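PDB 3ZMR: xyloglucan-specific endo-beta-1,4-glucanase BoGH5A from Bacteroides ovatus, which hydrolyses internal beta-1,4-glucosidic linkages in the backbone of xyloglucan, with retention of the beta-configuration, to release xyloglucan oligosaccharides. Local coordinates for residues M122-N127 against L432-W437; F168-I173 against G208-I213; I212-W217 against G259-N264. All blocks are in the same frame, centred on the assembly; numbering follows the deposited sequence. Where two conformers were deposited one is given.

Contact 1 (M122-N127 against L432-W437). With GLC (alpha-D-glucopyranose), chain L; BGC (beta-D-glucopyranose), chain C.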
loop_
_atom_site.group_PDB
_atom_site.type_symbol
_atom_site.label_atom_id
_atom_site.label_comp_id
_atom_site.label_asym_id
_atom_site.label_seq_id
_atom_site.Cartn_x
_atom_site.Cartn_y
_atom_site.Cartn_z
ATOM N N MET A 122 13.452 8.533 6.995
ATOM C CA MET A 122 12.646 7.629 7.820
ATOM C C MET A 122 13.478 6.511 8.402
ATOM O O MET A 122 13.345 6.196 9.589
ATOM C CB MET A 122 11.431 7.139 7.024
ATOM C CG MET A 122 10.389 8.251 6.877
ATOM S SD MET A 122 8.990 8.019 5.751
ATOM C CE MET A 122 8.293 6.615 6.540
ATOM N N LYS A 123 14.327 5.934 7.550
ATOM C CA LYS A 123 15.422 5.002 7.910
ATOM C C LYS A 123 14.972 3.586 8.288
ATOM O O LYS A 123 15.179 2.647 7.532
ATOM C CB LYS A 123 16.332 5.580 8.996
ATOM C CG LYS A 123 17.228 6.703 8.459
ATOM C CD LYS A 123 17.932 7.470 9.570
ATOM C CE LYS A 123 17.965 8.959 9.258
ATOM N NZ LYS A 123 18.956 9.714 10.070
ATOM N N ALA A 124 14.450 3.445 9.497
ATOM C CA ALA A 124 13.958 2.150 9.982
ATOM C C ALA A 124 12.906 2.345 11.037
ATOM O O ALA A 124 12.801 3.390 11.691
ATOM C CB ALA A 124 15.067 1.313 10.557
ATOM N N GLY A 125 12.128 1.311 11.245
ATOM C CA GLY A 125 11.102 1.413 12.237
ATOM C C GLY A 125 10.535 0.127 12.765
ATOM O O GLY A 125 11.107 -0.971 12.568
ATOM N N VAL A 126 9.409 0.266 13.457
ATOM C CA VAL A 126 8.735 -0.861 14.097
ATOM C C VAL A 126 7.224 -0.674 14.024
ATOM O O VAL A 126 6.720 0.436 13.901
ATOM C CB VAL A 126 9.205 -0.980 15.581
ATOM C CG1 VAL A 126 8.712 0.188 16.416
ATOM C CG2 VAL A 126 8.843 -2.303 16.227
ATOM N N ASN A 127 6.508 -1.785 14.095
ATOM C CA ASN A 127 5.080 -1.809 14.243
ATOM C C ASN A 127 4.676 -1.906 15.693
ATOM O O ASN A 127 5.328 -2.603 16.469
ATOM C CB ASN A 127 4.470 -3.024 13.569
ATOM C CG ASN A 127 4.423 -2.920 12.057
ATOM O OD1 ASN A 127 3.391 -2.560 11.514
ATOM N ND2 ASN A 127 5.519 -3.241 11.378
ATOM N N LEU A 432 14.965 0.730 0.562
ATOM C CA LEU A 432 13.654 0.368 1.124
ATOM C C LEU A 432 13.643 0.673 2.618
ATOM O O LEU A 432 14.678 0.573 3.297
ATOM C CB LEU A 432 13.374 -1.129 0.925
ATOM C CG LEU A 432 13.774 -1.722 -0.423
ATOM C CD1 LEU A 432 13.517 -3.216 -0.391
ATOM C CD2 LEU A 432 13.057 -1.053 -1.589
ATOM N N VAL A 433 12.484 1.051 3.141
ATOM C CA VAL A 433 12.339 1.363 4.557
ATOM C C VAL A 433 11.769 0.164 5.325
ATOM O O VAL A 433 10.621 -0.197 5.097
ATOM C CB VAL A 433 11.370 2.557 4.780
ATOM C CG1 VAL A 433 11.198 2.874 6.252
ATOM C CG2 VAL A 433 11.849 3.788 4.009
ATOM N N PRO A 434 12.568 -0.442 6.221
ATOM C CA PRO A 434 12.122 -1.693 6.858
ATOM C C PRO A 434 11.462 -1.464 8.218
ATOM O O PRO A 434 12.080 -0.848 9.086
ATOM C CB PRO A 434 13.427 -2.458 7.028
ATOM C CG PRO A 434 14.421 -1.396 7.308
ATOM C CD PRO A 434 14.007 -0.215 6.453
ATOM N N LEU A 435 10.240 -1.955 8.391
ATOM C CA LEU A 435 9.490 -1.850 9.661
ATOM C C LEU A 435 9.229 -3.246 10.264
ATOM O O LEU A 435 8.552 -4.077 9.689
ATOM C CB LEU A 435 8.166 -1.107 9.466
ATOM C CG LEU A 435 8.193 0.192 8.670
ATOM C CD1 LEU A 435 6.792 0.781 8.635
ATOM C CD2 LEU A 435 9.173 1.152 9.273
ATOM N N TYR A 436 9.854 -3.462 11.421
ATOM C CA TYR A 436 9.829 -4.747 12.133
ATOM C C TYR A 436 8.455 -5.034 12.732
ATOM O O TYR A 436 7.827 -4.161 13.295
ATOM C CB TYR A 436 10.879 -4.723 13.251
ATOM C CG TYR A 436 10.949 -6.024 14.035
ATOM C CD1 TYR A 436 11.636 -7.126 13.556
ATOM C CD2 TYR A 436 10.279 -6.147 15.238
ATOM C CE1 TYR A 436 11.665 -8.317 14.285
ATOM C CE2 TYR A 436 10.267 -7.332 15.937
ATOM C CZ TYR A 436 10.979 -8.407 15.468
ATOM O OH TYR A 436 10.975 -9.591 16.132
ATOM N N TRP A 437 8.025 -6.289 12.630
ATOM C CA TRP A 437 6.744 -6.740 13.177
ATOM C C TRP A 437 6.884 -7.100 14.651
ATOM O O TRP A 437 7.357 -8.179 15.001
ATOM C CB TRP A 437 6.157 -7.919 12.384
ATOM C CG TRP A 437 4.803 -8.278 12.904
ATOM C CD1 TRP A 437 4.467 -9.419 13.586
ATOM C CD2 TRP A 437 3.594 -7.490 12.844
ATOM N NE1 TRP A 437 3.149 -9.383 13.923
ATOM C CE2 TRP A 437 2.581 -8.219 13.510
ATOM C CE3 TRP A 437 3.281 -6.258 12.319
ATOM C CZ2 TRP A 437 1.251 -7.750 13.647
ATOM C CZ3 TRP A 437 1.967 -5.787 12.450
ATOM C CH2 TRP A 437 0.970 -6.530 13.099
HETATM C C1 GLC L . 0.776 -9.651 8.037
HETATM C C2 GLC L . -0.447 -9.032 8.703
HETATM C C3 GLC L . -0.358 -9.095 10.229
HETATM C C4 GLC L . -0.089 -10.555 10.607
HETATM C C5 GLC L . 1.073 -11.127 9.781
HETATM C C6 GLC L . 1.422 -12.575 10.112
HETATM O O2 GLC L . -0.603 -7.723 8.223
HETATM O O3 GLC L . -1.531 -8.531 10.858
HETATM O O4 GLC L . 0.247 -10.542 11.967
HETATM O O5 GLC L . 0.804 -11.006 8.402
HETATM O O6 GLC L . 2.408 -12.537 11.127
HETATM C C2 BGC C . -0.559 -9.008 8.521
HETATM C C3 BGC C . -0.344 -9.121 10.039
HETATM C C4 BGC C . 0.050 -10.531 10.466
HETATM C C5 BGC C . 1.258 -10.881 9.586
HETATM C C6 BGC C . 1.823 -12.241 9.956
HETATM C C1 BGC C . 0.510 -9.643 7.621
HETATM O O2 BGC C . -0.686 -7.630 8.175
HETATM O O3 BGC C . -1.564 -8.731 10.704
HETATM O O4 BGC C . 0.299 -10.569 11.901
HETATM O O5 BGC C . 0.900 -10.895 8.190
HETATM O O6 BGC C . 0.715 -13.157 10.016
HETATM O O HOH W 1 13.323 -2.215 11.265
#
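Asn-127 grips a single carbonyl oxygen twice: Tyr-436 O accepts from its backbone N at 2.8 Å, and Asn-127 ND2 reaches the same Tyr-436 O at 3.1 Å. The backbone donor approaches nearly in line with the C=O bond. ND2 instead stands 67° out of the carbonyl plane, although the oxygen lies in the plane of the amide. CG sits beside the backbone N (chi1 -75°), and from there the turn of the amide brings ND2 to Tyr-436 O. The side chain also crosses that of the substrate-binding Trp-437 at about a right angle, the amide tilted 58° to the indole, with Asn-127 CG 3.5 Å from Trp-437 CE3. C3 of the bound glucose, present as overlapping alpha and beta anomers, lies over one face of that indole, toward its rim.

Further back, parallel pairing continues through Gly-125 N to Pro-434 O (3.1 Å) and Tyr-436 N to Gly-125 O (3.0 Å), and a water donates to both acceptor oxygens. Leu-435 CD2 presses to 3.5 Å from Gly-125 CA, where any CB would clash with it.

These bonds join the first and last strands, 125-127 and 433-436, and so close the (beta/alpha)8 barrel. Tyr-436 packs against helix 406-429, while Leu-435 touches Val-170 and Ile-392 of the flanking strands. Asn-127 spans both flanks, OD1 bonded to Arg-172 of strand 170-173 and ND2 also to Gly-394 O of strand 391-396.

Contact 2 (F168-I173 against G208-I213); sequences FDVVRI and GLYVII
Val-171 is held to the neighbouring strand at both its backbone polar atoms: its N donates to Tyr-210 O at 2.9 Å and its O accepts from Ile-212 N at 3.0 Å. This is parallel pairing in a beta-alpha-beta unit of the (beta/alpha)8 barrel, extended by Tyr-210 N to Asp-169 O and by the nearly straight bond from Ile-173 N to Ile-212 O (2.8 Å).

On the face of Val-170 and Ile-212, Val-170 CG1 meets Ile-212 CD1 at 3.9 Å. The opposite face joins Val-171 to Leu-209 and Val-211: Val-171 CG1, between its own N and carbonyl carbon (chi1 62°), lies 4.0 Å from Leu-209 CD1, the two side chains crossing at about a right angle. Helices 157-165 and 191-206 cover this face, with Phe-160 on Val-171 and Leu-209, and Ala-204 on Val-171 and Val-211.

Arg-172 projects from the Val-170 face, its chain extended as far as NE and the guanidinium turned out of that line. It forms salt bridges to Glu-334 through NE and, through NH1, to the inferred nucleophile Glu-395; NH1 also hydrogen-bonds Asn-127, and NH2 hydrogen-bonds OD1 of substrate-binding Asn-261. Where the two strands begin, one water donates to Asp-169 O at 3.0 Å and to Gly-208 O at 2.8 Å.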
loop_
_atom_site.group_PDB
_atom_site.type_symbol
_atom_site.label_atom_id
_atom_site.label_comp_id
_atom_site.label_asym_id
_atom_site.label_seq_id
_atom_site.Cartn_x
_atom_site.Cartn_y
_atom_site.Cartn_z
ATOM N N PHE A 168 15.046 3.907 16.373
ATOM C CA PHE A 168 13.991 3.833 15.358
ATOM C C PHE A 168 13.431 5.220 15.118
ATOM O O PHE A 168 13.231 5.984 16.054
ATOM C CB PHE A 168 12.878 2.908 15.796
ATOM C CG PHE A 168 13.314 1.493 15.953
ATOM C CD1 PHE A 168 13.498 0.709 14.840
ATOM C CD2 PHE A 168 13.582 0.953 17.205
ATOM C CE1 PHE A 168 13.891 -0.601 14.956
ATOM C CE2 PHE A 168 13.977 -0.375 17.319
ATOM C CZ PHE A 168 14.129 -1.150 16.198
ATOM N N ASP A 169 13.118 5.502 13.855
ATOM C CA ASP A 169 12.545 6.798 13.516
ATOM C C ASP A 169 11.103 6.783 13.006
ATOM O O ASP A 169 10.516 7.838 12.802
ATOM C CB ASP A 169 13.458 7.539 12.562
ATOM C CG ASP A 169 14.767 7.971 13.247
ATOM O OD1 ASP A 169 14.761 8.485 14.415
ATOM O OD2 ASP A 169 15.802 7.761 12.643
ATOM N N VAL A 170 10.549 5.585 12.803
ATOM C CA VAL A 170 9.180 5.402 12.278
ATOM C C VAL A 170 8.444 4.359 13.100
ATOM O O VAL A 170 9.016 3.329 13.444
ATOM C CB VAL A 170 9.180 4.867 10.816
ATOM C CG1 VAL A 170 7.762 4.769 10.251
ATOM C CG2 VAL A 170 10.045 5.695 9.916
ATOM N N VAL A 171 7.176 4.602 13.359
ATOM C CA VAL A 171 6.295 3.571 13.924
ATOM C C VAL A 171 5.080 3.422 13.006
ATOM O O VAL A 171 4.485 4.424 12.573
ATOM C CB VAL A 171 5.883 3.850 15.386
ATOM C CG1 VAL A 171 5.094 5.143 15.561
ATOM C CG2 VAL A 171 5.128 2.675 15.978
ATOM N N ARG A 172 4.766 2.180 12.646
ATOM C CA ARG A 172 3.501 1.845 11.995
ATOM C C ARG A 172 2.543 1.340 13.060
ATOM O O ARG A 172 2.895 0.471 13.875
ATOM C CB ARG A 172 3.728 0.780 10.915
ATOM C CG ARG A 172 2.473 0.310 10.189
ATOM C CD ARG A 172 2.839 -0.517 8.990
ATOM N NE ARG A 172 1.752 -1.076 8.200
ATOM C CZ ARG A 172 1.270 -2.315 8.335
ATOM N NH1 ARG A 172 1.665 -3.110 9.316
ATOM N NH2 ARG A 172 0.374 -2.783 7.476
ATOM N N ILE A 173 1.363 1.960 13.086
ATOM C CA ILE A 173 0.276 1.680 14.021
ATOM C C ILE A 173 -0.884 1.117 13.208
ATOM O O ILE A 173 -1.676 1.879 12.640
ATOM C CB ILE A 173 -0.145 2.928 14.812
ATOM C CG1 ILE A 173 1.050 3.559 15.518
ATOM C CG2 ILE A 173 -1.253 2.593 15.805
ATOM C CD1 ILE A 173 0.744 4.818 16.317
ATOM N N GLY A 208 8.951 12.113 18.746
ATOM C CA GLY A 208 9.875 12.412 17.671
ATOM C C GLY A 208 9.847 11.406 16.535
ATOM O O GLY A 208 10.763 11.368 15.730
ATOM N N LEU A 209 8.802 10.599 16.475
ATOM C CA LEU A 209 8.686 9.581 15.420
ATOM C C LEU A 209 7.852 10.018 14.210
ATOM O O LEU A 209 6.902 10.797 14.346
ATOM C CB LEU A 209 8.037 8.339 16.027
ATOM C CG LEU A 209 8.823 7.665 17.157
ATOM C CD1 LEU A 209 7.913 6.688 17.883
ATOM C CD2 LEU A 209 10.050 6.950 16.571
ATOM N N TYR A 210 8.187 9.491 13.032
ATOM C CA TYR A 210 7.212 9.378 11.945
ATOM C C TYR A 210 6.173 8.361 12.338
ATOM O O TYR A 210 6.502 7.345 12.957
ATOM C CB TYR A 210 7.869 8.972 10.627
ATOM C CG TYR A 210 8.700 10.055 9.967
ATOM C CD1 TYR A 210 8.140 10.917 9.048
ATOM C CD2 TYR A 210 10.058 10.171 10.232
ATOM C CE1 TYR A 210 8.891 11.891 8.421
ATOM C CE2 TYR A 210 10.810 11.160 9.637
ATOM C CZ TYR A 210 10.205 12.029 8.733
ATOM O OH TYR A 210 10.952 13.012 8.111
ATOM N N VAL A 211 4.920 8.607 11.947
ATOM C CA VAL A 211 3.797 7.739 12.305
ATOM C C VAL A 211 3.018 7.374 11.055
ATOM O O VAL A 211 2.693 8.257 10.269
ATOM C CB VAL A 211 2.862 8.382 13.336
ATOM C CG1 VAL A 211 1.684 7.470 13.629
ATOM C CG2 VAL A 211 3.669 8.736 14.603
ATOM N N ILE A 212 2.740 6.096 10.868
ATOM C CA ILE A 212 1.881 5.579 9.835
ATOM C C ILE A 212 0.637 4.956 10.477
ATOM O O ILE A 212 0.775 4.085 11.358
ATOM C CB ILE A 212 2.593 4.504 8.989
ATOM C CG1 ILE A 212 3.828 5.038 8.266
ATOM C CG2 ILE A 212 1.623 3.882 7.992
ATOM C CD1 ILE A 212 4.816 3.968 7.835
ATOM N N ILE A 213 -0.557 5.393 10.094
ATOM C CA ILE A 213 -1.816 4.730 10.490
ATOM C C ILE A 213 -2.482 4.139 9.257
ATOM O O ILE A 213 -2.396 4.712 8.163
ATOM C CB ILE A 213 -2.782 5.658 11.242
ATOM C CG1 ILE A 213 -3.148 6.899 10.426
ATOM C CG2 ILE A 213 -2.188 6.027 12.596
ATOM C CD1 ILE A 213 -4.213 7.757 11.078
HETATM O O HOH W 2 11.841 10.438 13.325
#

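Contact 3 (I212-W217 against G259-N264). With XYS (alpha-D-xylopyranose), chain B; BGC (beta-D-glucopyranose), chain C; GLC (alpha-D-glucopyranose), chain L.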
loop_
_atom_site.group_PDB
_atom_site.type_symbol
_atom_site.label_atom_id
_atom_site.label_comp_id
_atom_site.label_asym_id
_atom_site.label_seq_id
_atom_site.Cartn_x
_atom_site.Cartn_y
_atom_site.Cartn_z
ATOM N N ILE A 212 2.740 6.096 10.868
ATOM C CA ILE A 212 1.881 5.579 9.835
ATOM C C ILE A 212 0.637 4.956 10.477
ATOM O O ILE A 212 0.775 4.085 11.358
ATOM C CB ILE A 212 2.593 4.504 8.989
ATOM C CG1 ILE A 212 3.828 5.038 8.266
ATOM C CG2 ILE A 212 1.623 3.882 7.992
ATOM C CD1 ILE A 212 4.816 3.968 7.835
ATOM N N ILE A 213 -0.557 5.393 10.094
ATOM C CA ILE A 213 -1.816 4.730 10.490
ATOM C C ILE A 213 -2.482 4.139 9.257
ATOM O O ILE A 213 -2.396 4.712 8.163
ATOM C CB ILE A 213 -2.782 5.658 11.242
ATOM C CG1 ILE A 213 -3.148 6.899 10.426
ATOM C CG2 ILE A 213 -2.188 6.027 12.596
ATOM C CD1 ILE A 213 -4.213 7.757 11.078
ATOM N N ASN A 214 -3.149 3.010 9.415
ATOM C CA ASN A 214 -3.846 2.357 8.324
ATOM C C ASN A 214 -5.280 1.999 8.710
ATOM O O ASN A 214 -5.775 2.380 9.775
ATOM C CB ASN A 214 -3.059 1.161 7.808
ATOM C CG ASN A 214 -3.194 -0.076 8.674
ATOM O OD1 ASN A 214 -3.844 -0.065 9.724
ATOM N ND2 ASN A 214 -2.513 -1.129 8.279
ATOM N N ILE A 215 -5.970 1.329 7.798
ATOM C CA ILE A 215 -7.117 0.465 8.147
ATOM C C ILE A 215 -6.620 -0.964 7.880
ATOM O O ILE A 215 -6.246 -1.306 6.770
ATOM C CB ILE A 215 -8.390 0.766 7.335
ATOM C CG1 ILE A 215 -8.865 2.207 7.535
ATOM C CG2 ILE A 215 -9.478 -0.220 7.773
ATOM C CD1 ILE A 215 -10.030 2.557 6.641
ATOM N N HIS A 216 -6.606 -1.804 8.912
ATOM C CA HIS A 216 -5.944 -3.096 8.836
ATOM C C HIS A 216 -6.977 -4.160 8.437
ATOM O O HIS A 216 -8.073 -3.832 7.966
ATOM C CB HIS A 216 -5.278 -3.414 10.182
ATOM C CG HIS A 216 -4.075 -4.307 10.101
ATOM N ND1 HIS A 216 -2.892 -3.881 9.561
ATOM C CD2 HIS A 216 -3.863 -5.586 10.526
ATOM C CE1 HIS A 216 -1.986 -4.845 9.662
ATOM N NE2 HIS A 216 -2.550 -5.892 10.264
ATOM N N TRP A 217 -6.645 -5.424 8.654
ATOM C CA TRP A 217 -7.477 -6.564 8.254
ATOM C C TRP A 217 -8.898 -6.500 8.833
ATOM O O TRP A 217 -9.880 -6.626 8.119
ATOM C CB TRP A 217 -6.783 -7.842 8.743
ATOM C CG TRP A 217 -7.584 -9.103 8.568
ATOM C CD1 TRP A 217 -7.904 -9.757 7.389
ATOM C CD2 TRP A 217 -8.192 -9.870 9.625
ATOM N NE1 TRP A 217 -8.676 -10.875 7.661
ATOM C CE2 TRP A 217 -8.838 -10.977 9.018
ATOM C CE3 TRP A 217 -8.202 -9.758 11.025
ATOM C CZ2 TRP A 217 -9.484 -11.950 9.761
ATOM C CZ3 TRP A 217 -8.868 -10.732 11.758
ATOM C CH2 TRP A 217 -9.492 -11.790 11.133
ATOM N N GLY A 259 -3.565 3.145 3.084
ATOM C CA GLY A 259 -4.997 2.988 2.838
ATOM C C GLY A 259 -5.596 1.640 3.257
ATOM O O GLY A 259 -6.749 1.567 3.704
ATOM N N THR A 260 -4.798 0.592 3.059
ATOM C CA THR A 260 -5.236 -0.793 3.234
ATOM C C THR A 260 -4.087 -1.612 3.824
ATOM O O THR A 260 -2.987 -1.107 3.993
ATOM C CB THR A 260 -5.696 -1.432 1.886
ATOM O OG1 THR A 260 -4.547 -1.715 1.067
ATOM C CG2 THR A 260 -6.687 -0.543 1.139
ATOM N N ASN A 261 -4.354 -2.883 4.095
ATOM C CA ASN A 261 -3.318 -3.785 4.548
ATOM C C ASN A 261 -3.042 -4.822 3.443
ATOM O O ASN A 261 -2.516 -4.454 2.394
ATOM C CB ASN A 261 -3.691 -4.393 5.894
ATOM C CG ASN A 261 -2.567 -5.208 6.496
ATOM O OD1 ASN A 261 -1.418 -4.783 6.490
ATOM N ND2 ASN A 261 -2.894 -6.383 7.033
ATOM N N GLU A 262 -3.427 -6.092 3.661
ATOM C CA GLU A 262 -3.120 -7.208 2.751
ATOM C C GLU A 262 -4.393 -7.661 2.026
ATOM O O GLU A 262 -5.072 -8.592 2.467
ATOM C CB GLU A 262 -2.446 -8.392 3.481
ATOM C CG GLU A 262 -1.114 -8.068 4.115
ATOM C CD GLU A 262 -0.461 -9.244 4.800
ATOM O OE1 GLU A 262 -1.134 -10.324 4.870
ATOM O OE2 GLU A 262 0.694 -9.052 5.291
ATOM N N VAL A 263 -4.739 -6.983 0.939
ATOM C CA VAL A 263 -5.977 -7.275 0.198
ATOM C C VAL A 263 -5.744 -8.589 -0.561
ATOM O O VAL A 263 -4.744 -8.771 -1.237
ATOM C CB VAL A 263 -6.361 -6.134 -0.765
ATOM C CG1 VAL A 263 -7.559 -6.552 -1.633
ATOM C CG2 VAL A 263 -6.667 -4.883 0.053
ATOM N N ASN A 264 -6.714 -9.485 -0.407
ATOM C CA ASN A 264 -6.713 -10.851 -0.925
ATOM C C ASN A 264 -8.136 -11.166 -1.371
ATOM O O ASN A 264 -9.054 -10.493 -0.977
ATOM C CB ASN A 264 -6.343 -11.819 0.253
ATOM C CG ASN A 264 -6.237 -13.260 -0.143
ATOM O OD1 ASN A 264 -6.957 -14.111 0.400
ATOM N ND2 ASN A 264 -5.331 -13.564 -1.050
HETATM C C1 XYS B . -5.447 -11.800 11.335
HETATM C C2 XYS B . -6.054 -12.859 10.378
HETATM C C3 XYS B . -5.072 -13.043 9.227
HETATM C C4 XYS B . -4.720 -11.719 8.561
HETATM C C5 XYS B . -4.267 -10.642 9.566
HETATM O O2 XYS B . -6.314 -14.163 10.983
HETATM O O3 XYS B . -5.585 -13.914 8.214
HETATM O O4 XYS B . -3.669 -11.961 7.640
HETATM O O5 XYS B . -5.189 -10.566 10.644
HETATM C C2 BGC C . -0.559 -9.008 8.521
HETATM C C3 BGC C . -0.344 -9.121 10.039
HETATM C C4 BGC C . 0.050 -10.531 10.466
HETATM C C5 BGC C . 1.258 -10.881 9.586
HETATM C C6 BGC C . 1.823 -12.241 9.956
HETATM C C1 BGC C . 0.510 -9.643 7.621
HETATM O O2 BGC C . -0.686 -7.630 8.175
HETATM O O3 BGC C . -1.564 -8.731 10.704
HETATM O O4 BGC C . 0.299 -10.569 11.901
HETATM O O5 BGC C . 0.900 -10.895 8.190
HETATM O O6 BGC C . 0.715 -13.157 10.016
HETATM C C1 GLC L . 0.776 -9.651 8.037
HETATM C C2 GLC L . -0.447 -9.032 8.703
HETATM C C3 GLC L . -0.358 -9.095 10.229
HETATM C C4 GLC L . -0.089 -10.555 10.607
HETATM C C5 GLC L . 1.073 -11.127 9.781
HETATM C C6 GLC L . 1.422 -12.575 10.112
HETATM O O2 GLC L . -0.603 -7.723 8.223
HETATM O O3 GLC L . -1.531 -8.531 10.858
HETATM O O4 GLC L . 0.247 -10.542 11.967
HETATM O O5 GLC L . 0.804 -11.006 8.402
HETATM O O6 GLC L . 2.408 -12.537 11.127
HETATM O O HOH W 3 -0.780 -0.840 5.658
HETATM O O HOH W 4 -8.165 -1.221 4.558
#
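The side-chain amide of Asn-261 stacks on the imidazole of His-216, the two planes 25° apart, with Asn-261 ND2 3.1 Å above the ring plane and displaced toward its rim. No hydrogen bond links the pair; both donors turn instead to the bound glucose. His-216 NE2 donates to O3 of its beta anomer at 3.0 Å, and Asn-261 ND2 to O2 of the same anomer at 2.8 Å; the overlapping alpha anomer is held alike. Two neighbouring hydroxyls are thus gripped side by side.

The imidazole is fixed in rotation from behind, since Asn-214 ND2 donates to His-216 ND1 at 3.1 Å, within 1° of the ring plane. Asn-214 is itself held through OD1 by the backbone N of Val-175. With CG anti to the backbone N (chi1 -173°), the Asn-261 amide is carried over the imidazole, and Arg-172 holds it there by a bond to OD1.

Trp-217 turns away from Asn-261 and lays its indole flat against a xylose, whose C2 sits over the ring centre, 3.4 Å above its plane. An alanine here removes the aromatic platform, and the xylose would probably be freer to shift.

Asn-261 directly precedes Glu-262, the proton donor by similarity. The contact lies where strands 210-214 and 255-258 run out into loops. A water links Ile-215 O to Gly-259 O there, and the Ile-215 side chain rests on helix 227-248.

All three contacts belong to one (beta/alpha)8 barrel. Contact 1 joins its first and last strands, contact 2 its second and third, and contact 3 the loops leaving the third and fourth. Along the chain, contacts 2 and 3 are both nested within the span closed by contact 1, and they share Ile-212 and Ile-213. The centres of contacts 1 and 2 are about 8 Å apart; contact 3 lies about 16 Å from contact 1 and 15 Å from contact 2. Arg-172 of contact 2 connects them, reaching Asn-127 in contact 1 and Asn-261 in contact 3. Trp-437, His-216 and Asn-261 meet the same glucose from the ends of different barrel strands and the loops after them.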